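Local coordinates for protein LIN-41 (Caenorhabditis elegans, PDB 4UMG), which is a TRIM-NHL protein that controls the onset of developmental plasticity in the worm and carries a filamin-type immunoglobulin-like domain, at residues Y29-L32 / D38-S41; L99-S104 / T125-R130. All blocks are in the same frame, centred on the assembly; numbering follows the deposited sequence.

Interaction 1: residues Y29-L32 / D38-S41; sequences YVQL and DLLS
Q31 lays the flat face of its amide against the end of L39: methyl CD2 of L39 stands 3.3 Å from CD of Q31, almost straight above the amide plane, and equally near OE1. The meeting is therefore one of van der Waals contact over the face, with no donor or acceptor used between the two side chains. It depends on a bend in the Q31 chain. With CG anti to the backbone N (chi1 -174°), the turn at chi2 (66°) brings the amide round to L39. Putting an alanine at Q31 would probably leave L39 CD2 without the flat surface it rests on, opening a gap at its end and allowing the isobutyl group to turn more easily.

The backbone supplies the polar tie. N of L40 donates to O of L32 over 3.2 Å with a fairly straight N-H...O angle of 159°, although the donor lies above the carbonyl plane. Beyond this bond the side chain of L40 turns in toward L32, and its CD1 packs on CB of L32 at 3.8 Å and on CD1 of L32 at 4.0 Å. L39 and L40 thus diverge, one covering Q31 and the other L32, while the bond to L32 O ties the backbone between them to segment 29-32. L32 also reaches V115 of strand 107-115, L40 touches P5, and L39 rests on R33 and N94. D38 N also donates to D34 OD1, within the connection that leads to the two leucines. Altogether the two segments bury 203 Å², a modest surface contact in which an irregular connection folds back on the strand it has just left, a loop at one end of the immunoglobulin-like beta sandwich of filamin repeats.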
loop_
_atom_site.group_PDB
_atom_site.type_symbol
_atom_site.label_atom_id
_atom_site.label_comp_id
_atom_site.label_asym_id
_atom_site.label_seq_id
_atom_site.Cartn_x
_atom_site.Cartn_y
_atom_site.Cartn_z
ATOM N N TYR A 29 -2.109 -5.121 2.937
ATOM C CA TYR A 29 -1.283 -6.188 2.380
ATOM C C TYR A 29 -1.268 -6.087 0.876
ATOM O O TYR A 29 -2.311 -5.843 0.280
ATOM C CB TYR A 29 -1.797 -7.563 2.815
ATOM C CG TYR A 29 -1.598 -7.804 4.289
ATOM C CD1 TYR A 29 -0.353 -8.165 4.793
ATOM C CD2 TYR A 29 -2.637 -7.608 5.193
ATOM C CE1 TYR A 29 -0.168 -8.416 6.148
ATOM C CE2 TYR A 29 -2.453 -7.817 6.559
ATOM C CZ TYR A 29 -1.214 -8.212 7.032
ATOM O OH TYR A 29 -1.020 -8.445 8.373
ATOM N N VAL A 30 -0.067 -6.190 0.275
ATOM C CA VAL A 30 0.162 -6.096 -1.175
ATOM C C VAL A 30 0.765 -7.408 -1.698
ATOM O O VAL A 30 1.701 -7.947 -1.110
ATOM C CB VAL A 30 1.032 -4.860 -1.527
ATOM C CG1 VAL A 30 1.303 -4.763 -3.027
ATOM C CG2 VAL A 30 0.384 -3.573 -1.020
ATOM N N GLN A 31 0.173 -7.955 -2.761
ATOM C CA GLN A 31 0.639 -9.202 -3.331
ATOM C C GLN A 31 1.499 -8.847 -4.526
ATOM O O GLN A 31 0.990 -8.245 -5.468
ATOM C CB GLN A 31 -0.586 -10.017 -3.774
ATOM C CG GLN A 31 -0.285 -11.417 -4.257
ATOM C CD GLN A 31 0.251 -12.307 -3.180
ATOM O OE1 GLN A 31 1.470 -12.408 -2.986
ATOM N NE2 GLN A 31 -0.636 -13.057 -2.535
ATOM N N LEU A 32 2.798 -9.164 -4.465
ATOM C CA LEU A 32 3.716 -8.894 -5.567
ATOM C C LEU A 32 3.792 -10.127 -6.452
ATOM O O LEU A 32 3.943 -11.259 -5.966
ATOM C CB LEU A 32 5.116 -8.541 -5.061
ATOM C CG LEU A 32 5.241 -7.310 -4.125
ATOM C CD1 LEU A 32 6.638 -7.182 -3.602
ATOM C CD2 LEU A 32 4.865 -5.996 -4.839
ATOM N N ASP A 38 3.271 -15.080 -11.437
ATOM C CA ASP A 38 3.671 -15.940 -10.308
ATOM C C ASP A 38 3.971 -15.090 -9.081
ATOM O O ASP A 38 4.578 -14.040 -9.202
ATOM C CB ASP A 38 4.925 -16.763 -10.654
ATOM C CG ASP A 38 4.713 -17.860 -11.688
ATOM O OD1 ASP A 38 3.761 -18.650 -11.529
ATOM O OD2 ASP A 38 5.533 -17.964 -12.607
ATOM N N LEU A 39 3.633 -15.582 -7.883
ATOM C CA LEU A 39 3.941 -14.804 -6.667
ATOM C C LEU A 39 5.457 -14.783 -6.482
ATOM O O LEU A 39 6.097 -15.787 -6.815
ATOM C CB LEU A 39 3.302 -15.460 -5.415
ATOM C CG LEU A 39 1.793 -15.693 -5.420
ATOM C CD1 LEU A 39 1.354 -16.360 -4.162
ATOM C CD2 LEU A 39 1.060 -14.428 -5.515
ATOM N N LEU A 40 6.041 -13.657 -5.970
ATOM C CA LEU A 40 7.491 -13.629 -5.751
ATOM C C LEU A 40 7.901 -14.708 -4.757
ATOM O O LEU A 40 7.138 -14.995 -3.840
ATOM C CB LEU A 40 7.990 -12.259 -5.289
ATOM C CG LEU A 40 7.949 -11.109 -6.281
ATOM C CD1 LEU A 40 8.626 -9.892 -5.692
ATOM C CD2 LEU A 40 8.623 -11.471 -7.596
ATOM N N SER A 41 9.084 -15.324 -4.967
ATOM C CA SER A 41 9.668 -16.411 -4.161
ATOM C C SER A 41 8.806 -17.677 -4.177
ATOM O O SER A 41 9.209 -18.692 -4.742
ATOM C CB SER A 41 9.964 -15.957 -2.731
ATOM O OG SER A 41 10.393 -17.028 -1.904
#

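Interaction 2: residues L99-S104 / T125-R130; sequences LSYYPS and TTMDIR
The hydroxyl end of Y101 pushes like a blunt wedge between two side chains of strand 118-130: its OH lies 3.4 Å from CE of M127 and 3.5 Å from CD1 of I129. The two flank the phenol differently. I129 CD1 sits at the ring edge, near the ring plane, whereas M127 comes in obliquely, with CE 3.6 Å from CZ of Y101. The sulfur completes a Met-aromatic contact, SD of M127 being 5.0 Å from the centroid of the Y101 ring and 52° off its normal. A bend at chi3 (-63°) in M127 carries the methyl to the phenol.

I129 is the bump on the other side. Its CD1 fills the hollow between the Y101 hydroxyl and the P103 ring, and the 3.5 Å between CD1 of I129 and CG of P103 is tighter than usual carbon contact. CG2 of I129 meets CB of P103 more loosely, at 3.9 Å. No hydrogen bond links the two segments; side-chain packing and the Met-aromatic contact join them, and all four touching residues are buried.

In this core of the immunoglobulin-like beta sandwich, strands 96-101 and 118-130, not neighbours in strand order, meet by their side chains. A20 of strand 19-21 touches both Y101 and I129, I28 of strand 26-31 touches both Y101 and M127, and Y109 of strand 107-115 lies against P103 and I129.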
loop_
_atom_site.group_PDB
_atom_site.type_symbol
_atom_site.label_atom_id
_atom_site.label_comp_id
_atom_site.label_asym_id
_atom_site.label_seq_id
_atom_site.Cartn_x
_atom_site.Cartn_y
_atom_site.Cartn_z
ATOM N N LEU A 99 2.156 -3.150 4.555
ATOM C CA LEU A 99 2.384 -1.721 4.608
ATOM C C LEU A 99 1.676 -1.196 5.840
ATOM O O LEU A 99 0.490 -1.464 6.012
ATOM C CB LEU A 99 1.787 -1.049 3.379
ATOM C CG LEU A 99 2.356 -1.487 2.023
ATOM C CD1 LEU A 99 1.757 -0.644 0.919
ATOM C CD2 LEU A 99 3.868 -1.329 1.961
ATOM N N SER A 100 2.412 -0.561 6.742
ATOM C CA SER A 100 1.828 -0.070 7.981
ATOM C C SER A 100 1.941 1.427 8.091
ATOM O O SER A 100 2.968 1.999 7.733
ATOM C CB SER A 100 2.497 -0.729 9.195
ATOM O OG SER A 100 2.101 -2.085 9.250
ATOM N N TYR A 101 0.861 2.080 8.534
ATOM C CA TYR A 101 0.869 3.516 8.721
ATOM C C TYR A 101 -0.046 3.929 9.869
ATOM O O TYR A 101 -0.916 3.163 10.284
ATOM C CB TYR A 101 0.532 4.256 7.401
ATOM C CG TYR A 101 -0.933 4.187 7.038
ATOM C CD1 TYR A 101 -1.466 3.058 6.411
ATOM C CD2 TYR A 101 -1.780 5.270 7.265
ATOM C CE1 TYR A 101 -2.811 3.004 6.045
ATOM C CE2 TYR A 101 -3.138 5.196 6.976
ATOM C CZ TYR A 101 -3.649 4.063 6.357
ATOM O OH TYR A 101 -4.978 3.986 6.037
ATOM N N TYR A 102 0.139 5.147 10.380
ATOM C CA TYR A 102 -0.649 5.646 11.523
ATOM C C TYR A 102 -1.353 6.934 11.113
ATOM O O TYR A 102 -0.695 7.975 10.992
ATOM C CB TYR A 102 0.282 5.905 12.688
ATOM C CG TYR A 102 -0.414 6.313 13.962
ATOM C CD1 TYR A 102 -0.864 5.358 14.869
ATOM C CD2 TYR A 102 -0.542 7.656 14.309
ATOM C CE1 TYR A 102 -1.465 5.731 16.068
ATOM C CE2 TYR A 102 -1.090 8.037 15.538
ATOM C CZ TYR A 102 -1.538 7.065 16.418
ATOM O OH TYR A 102 -2.120 7.413 17.614
ATOM N N PRO A 103 -2.672 6.863 10.814
ATOM C CA PRO A 103 -3.395 8.071 10.397
ATOM C C PRO A 103 -3.787 8.897 11.616
ATOM O O PRO A 103 -4.669 8.479 12.365
ATOM C CB PRO A 103 -4.601 7.525 9.642
ATOM C CG PRO A 103 -4.819 6.147 10.207
ATOM C CD PRO A 103 -3.563 5.686 10.875
ATOM N N SER A 104 -3.127 10.055 11.821
ATOM C CA SER A 104 -3.375 10.873 13.028
ATOM C C SER A 104 -4.652 11.705 12.957
ATOM O O SER A 104 -5.198 12.097 13.988
ATOM C CB SER A 104 -2.172 11.767 13.319
ATOM O OG SER A 104 -2.116 12.885 12.448
ATOM N N THR A 125 -4.884 5.613 -5.045
ATOM C CA THR A 125 -6.243 5.455 -4.591
ATOM C C THR A 125 -6.499 6.225 -3.269
ATOM O O THR A 125 -5.564 6.731 -2.650
ATOM C CB THR A 125 -6.531 3.947 -4.467
ATOM O OG1 THR A 125 -7.902 3.781 -4.131
ATOM C CG2 THR A 125 -5.608 3.251 -3.442
ATOM N N THR A 126 -7.773 6.292 -2.869
ATOM C CA THR A 126 -8.242 6.983 -1.681
ATOM C C THR A 126 -8.457 5.991 -0.570
ATOM O O THR A 126 -8.846 4.849 -0.833
ATOM C CB THR A 126 -9.545 7.755 -2.042
ATOM O OG1 THR A 126 -9.216 8.849 -2.922
ATOM C CG2 THR A 126 -10.329 8.282 -0.830
ATOM N N MET A 127 -8.219 6.451 0.680
ATOM C CA MET A 127 -8.548 5.723 1.906
ATOM C C MET A 127 -9.264 6.708 2.798
ATOM O O MET A 127 -8.779 7.816 2.994
ATOM C CB MET A 127 -7.328 5.129 2.614
ATOM C CG MET A 127 -6.425 4.320 1.688
ATOM S SD MET A 127 -4.946 3.682 2.500
ATOM C CE MET A 127 -4.093 5.194 2.969
ATOM N N ASP A 128 -10.455 6.320 3.288
ATOM C CA ASP A 128 -11.265 7.184 4.135
ATOM C C ASP A 128 -11.037 6.813 5.575
ATOM O O ASP A 128 -11.386 5.707 5.988
ATOM C CB ASP A 128 -12.744 7.073 3.756
ATOM C CG ASP A 128 -13.004 7.680 2.396
ATOM O OD1 ASP A 128 -12.626 8.848 2.193
ATOM O OD2 ASP A 128 -13.497 6.957 1.506
ATOM N N ILE A 129 -10.432 7.731 6.334
ATOM C CA ILE A 129 -10.160 7.520 7.772
ATOM C C ILE A 129 -11.238 8.234 8.581
ATOM O O ILE A 129 -11.439 9.447 8.445
ATOM C CB ILE A 129 -8.735 8.012 8.135
ATOM C CG1 ILE A 129 -7.652 7.191 7.374
ATOM C CG2 ILE A 129 -8.473 8.108 9.662
ATOM C CD1 ILE A 129 -7.344 5.915 7.795
ATOM N N ARG A 130 -11.890 7.475 9.460
ATOM C CA ARG A 130 -12.970 7.982 10.298
ATOM C C ARG A 130 -12.552 7.967 11.782
ATOM O O ARG A 130 -11.666 7.202 12.161
ATOM C CB ARG A 130 -14.251 7.139 10.054
ATOM C CG ARG A 130 -14.335 5.841 10.870
ATOM C CD ARG A 130 -15.506 4.951 10.506
ATOM N NE ARG A 130 -15.140 3.988 9.467
ATOM C CZ ARG A 130 -14.757 2.736 9.698
ATOM N NH1 ARG A 130 -14.707 2.268 10.938
ATOM N NH2 ARG A 130 -14.434 1.939 8.689
#

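Overall arrangement
Both contacts belong to one all-beta filamin repeat, yet their centres are 22 Å apart and lie on opposite sides of the chain's centre. They come in series: interaction 1 closes before interaction 2 begins. What connects them is the pairing of strands 26-31 and 96-101, antiparallel neighbours in the sheet, and a direct touch, V30 CG2 to L99 CD1 at 3.8 Å. Interaction 1 packs a surface loop on Q31 and L32, at the close of segment 29-32, whereas interaction 2 is buried and joins strand 96-101 to strand 118-130, which is not its neighbour in the strand order. One contact thus lies at a loop-bearing end of the sandwich and the other in its interior.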